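Local coordinates for protein formate dehydrogenase subunit beta (Desulfovibrio gigas, PDB 1H0H) that serves as the electron-transfer subunit of formate dehydrogenase, carrying three [4Fe-4S] clusters for the reversible two-electron oxidation of formate to carbon dioxide, at residues C11-G16 against K50-H55; F4-T9 against F67-C72; A182-A187 against L200-P205; S90-D95 against P105-L110. All coordinates share one frame; numbering follows the deposited sequence.

From the N terminus, strand 2-7 opens interaction 2, which closes when the chain returns along strand 62-70. Nested inside that loop is interaction 1, joining the cluster-binding loop 11-16 to strand 51-59. The two contacts share the hairpin 51-59/62-70 and touch directly, with R53 salt-bridged to D70. Interaction 4 follows in series and closes a short loop round the small hairpin 92-94/101-103. Interaction 3 comes last, tying the turn after helix 166-180 to the end of strand 197-201. That strand lies beside strand 2-7, so interactions 2 and 3 also touch, whereas interactions 3 and 4 have centres about 37 Å apart, on opposite sides of the chain's centre.

Interaction 1: residues C11-G16 against K50-H55; sequences CTACRG and KLVRMH. With SF4 (iron/sulfur cluster), chain L.
R15 and V52 meet aliphatic part to aliphatic part, R15 CG lying 3.8 Å from V52 CB as the two side chains pass at a slant. V52 is forked between two neighbours. Its CG1, anti to the backbone N (chi1 178°), points at A13, with V52 CG1 4.0 Å from A13 CB; its CG2 turns to the cluster, 3.8 Å from the sulfide S1. M54 approaches along the same strand, two residues on. The bend at its last torsion brings M54 CE to A13 CB, again at 4.0 Å, while M54 SD sits above the centre of one face of the R15 guanidinium, 4.3 Å from R15 CZ. In the plane of that guanidinium, at its edge, a water accepts from R15 NH1 at 2.9 Å and lies close to V52 O. R15 NH1 also bonds to H38 O, and R15 NE and NH2 form salt bridges to an acidic side chain of the neighbouring protein chain. C11 and C14 begin the CxxCxxC motif of a ferredoxin-type site, completed by C17 and the distant C156: C11 SG binds FE3 at 2.2 Å and C14 SG binds FE4. G16 N gives C14 SG a hydrogen bond of 3.3 Å. V52 thus lays a methyl beside the cluster, M54 backs the loop that binds it, and the N-H donated to the thiolate should draw off part of its negative charge. With its charge met at the subunit boundary, R15 touches V52 directly through its aliphatic stem, and its guanidinium reaches V52 O by way of the water.

Interaction 2: residues F4-T9 against F67-C72; sequences FFVDTT and FFPDQC. With SF4 (iron/sulfur cluster), chain M; SF4 (iron/sulfur cluster), chain N.
V6 and P69 form the tight middle of the contact: V6 CG1 lies 3.7 Å from P69 CG, the side chains running alongside one another and pointing opposite ways. Next to them T8 presses on the backbone of the other strand, T8 CB being 3.3 Å from F67 O. Its chi1 of 66° turns the hydroxyl to L200 O, which holds it, and CG2 reaches the F68 ring, 4.1 Å from F68 CD1. The strands are roughly antiparallel, residues 4-8 and 67-71 running at 156° to each other, yet no hydrogen bond joins them; strand 2-7 pairs instead with strands 197-201 and 161-163. Packing is looser at both ends. Beyond T8 a water stands between the chains, donating to T8 O at 2.8 Å and accepting from F67 N. Toward the clusters F4 and Q71 cross at a slant, with Q71 NE2 above one face of the F4 ring near its rim, 4.1 Å from CE2, and the ring and amide planes 73° apart. F4 CZ comes within 3.7 Å of sulfide S4 of the same cluster that Q71 lines. One residue on, C72 SG binds FE2 of another cluster at 2.3 Å. Q71 OE1 is engaged by K50 NZ, but Q71 NE2 is buried here without a hydrogen-bond partner in the model. The contact therefore relies on apolar packing beside the clusters, where the amide nitrogen lies close to both ring and cluster and its N-H groups may offer a mild electrostatic attraction.

Interaction 3: residues A182-A187 against L200-P205; sequences AAYSDA and LTAHNP
A187 and A202 bring their CA atoms within 3.9 Å where a type I beta turn, Y184 to A187, runs up against the end of strand 197-201. The turn is closed by A187 N donating to Y184 O at 2.9 Å. A187, the last residue of the turn, makes a CA-H...O contact of 3.1 Å from its CA to T201 O. Between the segments a water accepts from D186 N and donates to A202 O, the second of these bonds measuring 2.8 Å. The main side chain here is Y184. Its CG is anti to the carbonyl carbon (chi1 -69°), which lays the ring over A202: A202 CB makes a CH-pi contact 4.2 Å from the ring centroid and 25° off the normal. H203 takes a different side, its CE1 near the plane of the tyrosine ring at the edge, 3.8 Å from Y184 CD1. The two ring planes stand at 83° and meet obliquely. In the fold, this turn carries the chain from helix 166-180 into strand 188-189, an outermost strand of the four-stranded mixed sheet, which pairs antiparallel with strand 197-201; A187 also packs on L177 and I180 of the helix. Within residues 200-205, T201 OG1 donates to H203 O at 3.2 Å, and A202 N bonds to the Y208 hydroxyl. At the outer rim a second water accepts from N204 N at 3.0 Å and reaches D186 OD2 by a weak bond.

Interaction 4: residues S90-D95 against P105-L110; sequences SAIIHD and PKTKDL
K106 runs alongside S90 and A91, its CB 3.9 Å from A91 CA. Next along the side chain, K106 CG lies 4.1 Å from S90 O. The bend at chi2 sets K106 CD 3.8 Å from S90 OG, and the one at chi3 brings CE closer still, K106 CE being 3.3 Å from S90 OG. A further turn at chi4 directs the tip toward a water: K106 NZ forms no direct bond to the serine but has a weak one, 3.4 Å long, to this water, which donates to S90 O at 2.7 Å. S90 OG is bonded to D88 OD1, which makes the lysine methylenes neighbours of a hydroxyl already engaged. Further in, A91 CB makes an apolar contact with the isopropyl end of L110, 4.0 Å from CD2. The T107 methyl meets a carbonyl instead, T107 CG2 sitting 3.7 Å from A91 O, which accepts from T104 OG1, while the T107 hydroxyl bonds to T104 O and M134 N. Residues 105-109 form a 3-10 segment with K108 N donating to P105 O and D109 N to K106 O, a tight coil that sets K106 and T107, and L110 just after it, against residues 90-92. A91 leads into strand 92-94, whose I92 packs near C80, a ligand of cluster #3. The arrangement is that of a two-stranded antiparallel hairpin, 92-94 with 101-103, whose outgoing chain coils into a 3-10 segment that packs on the residues leading into strand 92-94, within the dicluster ferredoxin region.

Interaction 1: residues C11-G16 against K50-H55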
# COMPACT_ATOMS: atom_id res chain seq x y z
N CYS B 11 -21.36 -6.28 -3.95
CA CYS B 11 -20.18 -6.91 -4.57
C CYS B 11 -19.24 -5.88 -5.20
O CYS B 11 -19.67 -5.01 -5.95
CB CYS B 11 -20.65 -7.93 -5.63
SG CYS B 11 -19.37 -8.73 -6.63
N THR B 12 -17.96 -5.99 -4.91
CA THR B 12 -17.00 -5.07 -5.49
C THR B 12 -16.23 -5.74 -6.63
O THR B 12 -15.29 -5.16 -7.16
CB THR B 12 -16.02 -4.59 -4.43
OG1 THR B 12 -15.51 -5.73 -3.73
CG2 THR B 12 -16.73 -3.75 -3.38
N ALA B 13 -16.63 -6.95 -6.98
CA ALA B 13 -15.95 -7.72 -8.01
C ALA B 13 -14.46 -7.90 -7.64
O ALA B 13 -13.57 -7.87 -8.50
CB ALA B 13 -16.14 -7.07 -9.40
N CYS B 14 -14.21 -8.10 -6.35
CA CYS B 14 -12.84 -8.33 -5.86
C CYS B 14 -12.32 -9.68 -6.39
O CYS B 14 -11.12 -9.96 -6.36
CB CYS B 14 -12.84 -8.30 -4.32
SG CYS B 14 -13.43 -9.76 -3.46
N ARG B 15 -13.24 -10.50 -6.90
CA ARG B 15 -12.91 -11.84 -7.40
C ARG B 15 -12.33 -12.83 -6.37
O ARG B 15 -11.81 -13.90 -6.70
CB ARG B 15 -12.20 -11.79 -8.76
CG ARG B 15 -13.22 -11.45 -9.87
CD ARG B 15 -12.73 -11.74 -11.27
NE ARG B 15 -11.87 -10.66 -11.74
CZ ARG B 15 -11.66 -10.40 -13.01
NH1 ARG B 15 -12.25 -11.16 -13.95
NH2 ARG B 15 -10.84 -9.40 -13.34
N GLY B 16 -12.44 -12.49 -5.10
CA GLY B 16 -12.08 -13.43 -4.05
C GLY B 16 -12.85 -14.76 -4.15
O GLY B 16 -12.25 -15.83 -4.04
N LYS B 50 -17.58 -20.76 -10.31
CA LYS B 50 -17.96 -19.47 -9.75
C LYS B 50 -17.33 -18.48 -10.69
O LYS B 50 -16.12 -18.54 -10.95
CB LYS B 50 -17.42 -19.36 -8.31
CG LYS B 50 -17.82 -18.08 -7.55
CD LYS B 50 -19.36 -17.98 -7.36
CE LYS B 50 -19.71 -17.01 -6.26
NZ LYS B 50 -21.19 -16.65 -6.17
N LEU B 51 -18.16 -17.63 -11.26
CA LEU B 51 -17.69 -16.69 -12.24
C LEU B 51 -18.23 -15.29 -12.00
O LEU B 51 -19.44 -15.06 -12.06
CB LEU B 51 -18.10 -17.17 -13.64
CG LEU B 51 -17.53 -16.31 -14.74
CD1 LEU B 51 -16.03 -16.47 -14.83
CD2 LEU B 51 -18.21 -16.64 -16.07
N VAL B 52 -17.34 -14.34 -11.73
CA VAL B 52 -17.80 -12.98 -11.52
C VAL B 52 -18.03 -12.28 -12.85
O VAL B 52 -17.09 -11.95 -13.59
CB VAL B 52 -16.86 -12.16 -10.59
CG1 VAL B 52 -17.37 -10.74 -10.46
CG2 VAL B 52 -16.76 -12.84 -9.20
N ARG B 53 -19.30 -12.10 -13.18
CA ARG B 53 -19.66 -11.47 -14.43
C ARG B 53 -19.67 -9.98 -14.21
O ARG B 53 -20.00 -9.52 -13.12
CB ARG B 53 -21.01 -11.99 -14.88
CG ARG B 53 -21.02 -13.45 -15.28
CD ARG B 53 -22.38 -13.94 -15.75
NE ARG B 53 -22.46 -15.39 -15.92
CZ ARG B 53 -21.95 -16.04 -16.96
NH1 ARG B 53 -21.29 -15.38 -17.91
NH2 ARG B 53 -22.09 -17.35 -17.04
N MET B 54 -19.27 -9.22 -15.22
CA MET B 54 -19.12 -7.78 -15.05
C MET B 54 -19.64 -7.08 -16.29
O MET B 54 -19.18 -7.37 -17.41
CB MET B 54 -17.65 -7.40 -14.79
CG MET B 54 -16.96 -8.15 -13.62
SD MET B 54 -15.12 -7.99 -13.61
CE MET B 54 -14.89 -6.26 -13.09
N HIS B 55 -20.59 -6.17 -16.11
CA HIS B 55 -21.19 -5.47 -17.26
C HIS B 55 -21.40 -3.98 -17.04
O HIS B 55 -22.10 -3.56 -16.10
CB HIS B 55 -22.53 -6.11 -17.67
CG HIS B 55 -22.38 -7.47 -18.28
ND1 HIS B 55 -22.83 -8.61 -17.66
CD2 HIS B 55 -21.80 -7.87 -19.43
CE1 HIS B 55 -22.56 -9.66 -18.41
NE2 HIS B 55 -21.94 -9.24 -19.50
FE1 SF4 L . -17.92 -11.02 -2.57
FE2 SF4 L . -17.22 -12.42 -4.86
FE3 SF4 L . -18.29 -9.89 -5.08
FE4 SF4 L . -15.69 -10.25 -3.99
S1 SF4 L . -16.36 -10.69 -6.10
S2 SF4 L . -17.41 -8.85 -3.21
S3 SF4 L . -16.02 -12.30 -2.97
S4 SF4 L . -19.33 -11.83 -4.21
O HOH W 1 -14.58 -12.95 -13.88

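Interaction 2: residues F4-T9 against F67-C72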
# COMPACT_ATOMS: atom_id res chain seq x y z
N PHE B 4 -28.53 -19.60 -0.08
CA PHE B 4 -27.59 -18.51 -0.20
C PHE B 4 -28.41 -17.28 -0.50
O PHE B 4 -29.45 -17.34 -1.17
CB PHE B 4 -26.67 -18.68 -1.43
CG PHE B 4 -25.68 -19.83 -1.38
CD1 PHE B 4 -26.10 -21.14 -1.51
CD2 PHE B 4 -24.29 -19.57 -1.31
CE1 PHE B 4 -25.14 -22.20 -1.51
CE2 PHE B 4 -23.36 -20.61 -1.31
CZ PHE B 4 -23.79 -21.94 -1.41
N PHE B 5 -27.93 -16.14 -0.03
CA PHE B 5 -28.47 -14.88 -0.48
C PHE B 5 -27.27 -14.12 -1.06
O PHE B 5 -26.30 -13.87 -0.35
CB PHE B 5 -29.12 -14.06 0.63
CG PHE B 5 -29.41 -12.64 0.23
CD1 PHE B 5 -30.05 -12.36 -0.98
CD2 PHE B 5 -29.02 -11.58 1.03
CE1 PHE B 5 -30.32 -11.03 -1.36
CE2 PHE B 5 -29.28 -10.26 0.65
CZ PHE B 5 -29.94 -9.99 -0.56
N VAL B 6 -27.33 -13.78 -2.34
CA VAL B 6 -26.25 -13.01 -2.96
C VAL B 6 -26.73 -11.59 -3.24
O VAL B 6 -27.60 -11.36 -4.08
CB VAL B 6 -25.80 -13.67 -4.28
CG1 VAL B 6 -24.56 -12.97 -4.82
CG2 VAL B 6 -25.55 -15.19 -4.08
N ASP B 7 -26.20 -10.63 -2.50
CA ASP B 7 -26.61 -9.25 -2.66
C ASP B 7 -25.63 -8.58 -3.61
O ASP B 7 -24.58 -8.13 -3.16
CB ASP B 7 -26.63 -8.56 -1.29
CG ASP B 7 -27.11 -7.14 -1.36
OD1 ASP B 7 -27.34 -6.62 -2.47
OD2 ASP B 7 -27.27 -6.45 -0.33
N THR B 8 -25.95 -8.53 -4.91
CA THR B 8 -25.03 -7.92 -5.88
C THR B 8 -24.78 -6.44 -5.61
O THR B 8 -23.76 -5.89 -6.04
CB THR B 8 -25.53 -8.08 -7.34
OG1 THR B 8 -26.74 -7.33 -7.53
CG2 THR B 8 -25.90 -9.54 -7.65
N THR B 9 -25.65 -5.80 -4.84
CA THR B 9 -25.42 -4.39 -4.58
C THR B 9 -24.21 -4.18 -3.66
O THR B 9 -23.74 -3.06 -3.51
CB THR B 9 -26.65 -3.65 -4.00
OG1 THR B 9 -26.88 -4.05 -2.63
CG2 THR B 9 -27.92 -4.01 -4.75
N PHE B 67 -22.21 -6.17 -11.32
CA PHE B 67 -21.50 -7.41 -11.05
C PHE B 67 -22.46 -8.52 -10.63
O PHE B 67 -23.41 -8.29 -9.89
CB PHE B 67 -20.48 -7.17 -9.94
CG PHE B 67 -19.56 -5.99 -10.19
CD1 PHE B 67 -18.97 -5.80 -11.42
CD2 PHE B 67 -19.27 -5.08 -9.18
CE1 PHE B 67 -18.13 -4.72 -11.65
CE2 PHE B 67 -18.43 -4.00 -9.41
CZ PHE B 67 -17.84 -3.83 -10.64
N PHE B 68 -22.16 -9.74 -11.07
CA PHE B 68 -22.98 -10.93 -10.81
C PHE B 68 -22.06 -12.14 -10.62
O PHE B 68 -21.53 -12.68 -11.58
CB PHE B 68 -23.88 -11.15 -12.03
CG PHE B 68 -25.08 -12.00 -11.77
CD1 PHE B 68 -26.25 -11.44 -11.25
CD2 PHE B 68 -25.08 -13.33 -12.10
CE1 PHE B 68 -27.40 -12.24 -11.02
CE2 PHE B 68 -26.20 -14.13 -11.86
CZ PHE B 68 -27.35 -13.58 -11.33
N PRO B 69 -21.86 -12.56 -9.38
CA PRO B 69 -20.97 -13.70 -9.08
C PRO B 69 -21.74 -15.01 -9.28
O PRO B 69 -22.24 -15.62 -8.33
CB PRO B 69 -20.63 -13.52 -7.60
CG PRO B 69 -21.60 -12.58 -7.05
CD PRO B 69 -22.42 -11.95 -8.17
N ASP B 70 -21.76 -15.45 -10.53
CA ASP B 70 -22.59 -16.53 -11.01
C ASP B 70 -22.12 -17.91 -10.54
O ASP B 70 -20.93 -18.14 -10.35
CB ASP B 70 -22.63 -16.44 -12.54
CG ASP B 70 -23.84 -17.03 -13.13
OD1 ASP B 70 -24.68 -17.60 -12.38
OD2 ASP B 70 -24.04 -17.00 -14.36
N GLN B 71 -23.07 -18.79 -10.28
CA GLN B 71 -22.83 -20.16 -9.89
C GLN B 71 -24.19 -20.87 -10.02
O GLN B 71 -25.23 -20.23 -10.16
CB GLN B 71 -22.35 -20.24 -8.43
CG GLN B 71 -23.41 -19.75 -7.46
CD GLN B 71 -23.03 -19.86 -5.97
OE1 GLN B 71 -22.66 -18.87 -5.34
NE2 GLN B 71 -23.15 -21.06 -5.40
N CYS B 72 -24.17 -22.20 -9.93
CA CYS B 72 -25.39 -23.00 -9.94
C CYS B 72 -26.39 -22.46 -8.91
O CYS B 72 -26.00 -22.07 -7.81
CB CYS B 72 -25.06 -24.44 -9.60
SG CYS B 72 -26.50 -25.47 -9.30
FE1 SF4 M . -18.53 -23.79 -3.13
FE2 SF4 M . -19.16 -21.22 -3.87
FE3 SF4 M . -20.30 -23.38 -5.18
FE4 SF4 M . -17.64 -22.77 -5.53
S1 SF4 M . -19.48 -21.46 -6.05
S2 SF4 M . -18.59 -24.82 -5.15
S3 SF4 M . -17.02 -21.99 -3.55
S4 SF4 M . -20.63 -22.96 -2.98
FE1 SF4 N . -28.98 -25.52 -13.67
FE2 SF4 N . -27.79 -25.76 -11.19
FE3 SF4 N . -30.63 -25.57 -11.46
FE4 SF4 N . -29.31 -27.84 -12.31
S1 SF4 N . -29.52 -27.08 -10.08
S2 SF4 N . -30.87 -26.80 -13.45
S3 SF4 N . -27.28 -26.92 -13.09
S4 SF4 N . -29.00 -23.92 -11.96
O HOH W 2 -23.40 -4.97 -8.70

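Interaction 3: residues A182-A187 against L200-P205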
# COMPACT_ATOMS: atom_id res chain seq x y z
N ALA B 182 -37.40 1.34 -2.83
CA ALA B 182 -37.76 2.74 -3.05
C ALA B 182 -36.78 3.42 -3.99
O ALA B 182 -37.20 3.98 -5.02
CB ALA B 182 -37.83 3.48 -1.72
N ALA B 183 -35.50 3.38 -3.63
CA ALA B 183 -34.43 4.00 -4.41
C ALA B 183 -34.22 3.29 -5.74
O ALA B 183 -33.92 3.93 -6.76
CB ALA B 183 -33.12 4.03 -3.60
N TYR B 184 -34.36 1.97 -5.74
CA TYR B 184 -34.13 1.16 -6.93
C TYR B 184 -35.43 0.50 -7.28
O TYR B 184 -35.65 -0.67 -7.01
CB TYR B 184 -33.01 0.13 -6.69
CG TYR B 184 -31.66 0.79 -6.53
CD1 TYR B 184 -30.96 1.26 -7.63
CD2 TYR B 184 -31.10 0.97 -5.27
CE1 TYR B 184 -29.73 1.87 -7.49
CE2 TYR B 184 -29.88 1.59 -5.12
CZ TYR B 184 -29.20 2.05 -6.24
OH TYR B 184 -27.98 2.66 -6.07
N SER B 185 -36.29 1.27 -7.91
CA SER B 185 -37.63 0.77 -8.16
C SER B 185 -37.67 -0.42 -9.11
O SER B 185 -38.70 -1.07 -9.26
CB SER B 185 -38.58 1.90 -8.59
OG SER B 185 -38.11 2.59 -9.72
N ASP B 186 -36.55 -0.73 -9.75
CA ASP B 186 -36.52 -1.93 -10.59
C ASP B 186 -35.74 -3.10 -9.95
O ASP B 186 -35.43 -4.10 -10.60
CB ASP B 186 -36.00 -1.60 -11.99
CG ASP B 186 -36.85 -0.55 -12.69
OD1 ASP B 186 -37.79 -0.03 -12.06
OD2 ASP B 186 -36.66 -0.17 -13.87
N ALA B 187 -35.45 -2.98 -8.67
CA ALA B 187 -34.72 -4.04 -7.99
C ALA B 187 -35.63 -5.25 -7.85
O ALA B 187 -36.84 -5.10 -7.73
CB ALA B 187 -34.28 -3.59 -6.64
N LEU B 200 -30.11 -10.83 -5.48
CA LEU B 200 -30.80 -9.55 -5.49
C LEU B 200 -30.10 -8.69 -6.51
O LEU B 200 -28.86 -8.62 -6.51
CB LEU B 200 -30.72 -8.86 -4.12
CG LEU B 200 -31.20 -7.40 -4.08
CD1 LEU B 200 -32.69 -7.30 -4.45
CD2 LEU B 200 -30.99 -6.75 -2.73
N THR B 201 -30.87 -8.09 -7.41
CA THR B 201 -30.33 -7.13 -8.37
C THR B 201 -31.03 -5.82 -8.16
O THR B 201 -32.17 -5.80 -7.69
CB THR B 201 -30.47 -7.61 -9.83
OG1 THR B 201 -31.83 -8.03 -10.10
CG2 THR B 201 -29.60 -8.81 -10.08
N ALA B 202 -30.36 -4.73 -8.51
CA ALA B 202 -30.93 -3.41 -8.32
C ALA B 202 -31.65 -2.91 -9.58
O ALA B 202 -32.31 -1.89 -9.54
CB ALA B 202 -29.84 -2.41 -7.89
N HIS B 203 -31.49 -3.63 -10.68
CA HIS B 203 -32.10 -3.26 -11.94
C HIS B 203 -32.47 -4.53 -12.68
O HIS B 203 -32.22 -5.63 -12.19
CB HIS B 203 -31.09 -2.47 -12.81
CG HIS B 203 -30.35 -1.42 -12.05
ND1 HIS B 203 -30.78 -0.12 -11.98
CD2 HIS B 203 -29.23 -1.49 -11.29
CE1 HIS B 203 -29.95 0.58 -11.23
NE2 HIS B 203 -29.00 -0.24 -10.80
N ASN B 204 -33.08 -4.38 -13.85
CA ASN B 204 -33.39 -5.51 -14.70
C ASN B 204 -32.27 -6.56 -14.68
O ASN B 204 -31.13 -6.25 -15.04
CB ASN B 204 -33.57 -4.99 -16.12
CG ASN B 204 -33.76 -6.09 -17.13
OD1 ASN B 204 -33.96 -7.25 -16.77
ND2 ASN B 204 -33.69 -5.73 -18.43
N PRO B 205 -32.58 -7.76 -14.19
CA PRO B 205 -31.65 -8.90 -14.12
C PRO B 205 -30.80 -9.15 -15.37
O PRO B 205 -29.61 -9.50 -15.27
CB PRO B 205 -32.59 -10.09 -13.88
CG PRO B 205 -33.68 -9.53 -13.06
CD PRO B 205 -33.87 -8.08 -13.55
O HOH W 3 -34.02 0.18 -10.15
O HOH W 4 -33.69 -1.64 -14.76

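Interaction 4: residues S90-D95 against P105-L110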
# COMPACT_ATOMS: atom_id res chain seq x y z
N SER B 90 -28.29 -41.99 -10.65
CA SER B 90 -27.11 -41.80 -9.81
C SER B 90 -26.10 -40.80 -10.40
O SER B 90 -25.09 -40.48 -9.77
CB SER B 90 -26.42 -43.15 -9.58
OG SER B 90 -25.75 -43.55 -10.76
N ALA B 91 -26.39 -40.29 -11.59
CA ALA B 91 -25.49 -39.33 -12.24
C ALA B 91 -25.42 -37.99 -11.49
O ALA B 91 -24.34 -37.47 -11.26
CB ALA B 91 -25.94 -39.08 -13.67
N ILE B 92 -26.59 -37.44 -11.15
CA ILE B 92 -26.68 -36.20 -10.41
C ILE B 92 -27.39 -36.51 -9.11
O ILE B 92 -28.51 -37.00 -9.13
CB ILE B 92 -27.47 -35.14 -11.22
CG1 ILE B 92 -26.72 -34.80 -12.52
CG2 ILE B 92 -27.76 -33.92 -10.37
CD1 ILE B 92 -27.54 -34.05 -13.52
N ILE B 93 -26.70 -36.32 -7.98
CA ILE B 93 -27.28 -36.54 -6.66
C ILE B 93 -28.02 -35.29 -6.17
O ILE B 93 -27.53 -34.16 -6.34
CB ILE B 93 -26.19 -36.93 -5.64
CG1 ILE B 93 -25.60 -38.28 -6.01
CG2 ILE B 93 -26.75 -36.97 -4.19
CD1 ILE B 93 -24.35 -38.67 -5.18
N HIS B 94 -29.21 -35.50 -5.59
CA HIS B 94 -29.95 -34.41 -4.95
C HIS B 94 -29.91 -34.70 -3.44
O HIS B 94 -30.60 -35.59 -2.94
CB HIS B 94 -31.38 -34.35 -5.47
CG HIS B 94 -32.07 -33.05 -5.21
ND1 HIS B 94 -33.42 -32.88 -5.43
CD2 HIS B 94 -31.61 -31.85 -4.79
CE1 HIS B 94 -33.77 -31.64 -5.13
NE2 HIS B 94 -32.68 -30.99 -4.75
N ASP B 95 -29.09 -33.93 -2.72
CA ASP B 95 -28.85 -34.22 -1.32
C ASP B 95 -29.93 -33.67 -0.41
O ASP B 95 -30.10 -32.46 -0.30
CB ASP B 95 -27.49 -33.67 -0.90
CG ASP B 95 -27.17 -33.99 0.52
OD1 ASP B 95 -27.08 -35.20 0.81
OD2 ASP B 95 -27.00 -33.11 1.42
N PRO B 105 -19.01 -37.68 -11.10
CA PRO B 105 -18.31 -38.22 -12.27
C PRO B 105 -19.17 -39.23 -13.04
O PRO B 105 -18.88 -39.47 -14.22
CB PRO B 105 -17.11 -38.93 -11.66
CG PRO B 105 -16.86 -38.15 -10.39
CD PRO B 105 -18.27 -37.91 -9.85
N LYS B 106 -20.17 -39.82 -12.40
CA LYS B 106 -21.06 -40.73 -13.10
C LYS B 106 -21.68 -40.07 -14.32
O LYS B 106 -22.22 -40.76 -15.19
CB LYS B 106 -22.15 -41.30 -12.18
CG LYS B 106 -21.65 -42.29 -11.13
CD LYS B 106 -22.00 -43.72 -11.48
CE LYS B 106 -22.65 -44.45 -10.29
NZ LYS B 106 -22.13 -43.99 -8.96
N THR B 107 -21.64 -38.75 -14.39
CA THR B 107 -22.14 -38.07 -15.58
C THR B 107 -21.40 -38.51 -16.84
O THR B 107 -21.94 -38.40 -17.94
CB THR B 107 -22.07 -36.54 -15.47
OG1 THR B 107 -20.78 -36.13 -14.99
CG2 THR B 107 -23.05 -36.03 -14.46
N LYS B 108 -20.18 -39.00 -16.68
CA LYS B 108 -19.39 -39.47 -17.82
C LYS B 108 -20.12 -40.54 -18.65
O LYS B 108 -19.91 -40.65 -19.87
CB LYS B 108 -18.06 -40.03 -17.30
CG LYS B 108 -17.02 -40.29 -18.38
CD LYS B 108 -15.69 -40.77 -17.80
CE LYS B 108 -14.86 -41.49 -18.87
NZ LYS B 108 -13.44 -41.04 -18.89
N ASP B 109 -20.96 -41.33 -17.98
CA ASP B 109 -21.68 -42.43 -18.63
C ASP B 109 -23.02 -42.04 -19.22
O ASP B 109 -23.73 -42.89 -19.73
CB ASP B 109 -21.99 -43.58 -17.65
CG ASP B 109 -20.76 -44.14 -16.97
OD1 ASP B 109 -19.67 -44.11 -17.58
OD2 ASP B 109 -20.82 -44.64 -15.83
N LEU B 110 -23.41 -40.78 -19.09
CA LEU B 110 -24.64 -40.34 -19.71
C LEU B 110 -24.47 -40.37 -21.23
O LEU B 110 -23.47 -39.89 -21.77
CB LEU B 110 -24.99 -38.92 -19.25
CG LEU B 110 -25.37 -38.80 -17.78
CD1 LEU B 110 -25.51 -37.34 -17.38
CD2 LEU B 110 -26.65 -39.58 -17.53
O HOH W 5 -23.76 -41.32 -7.62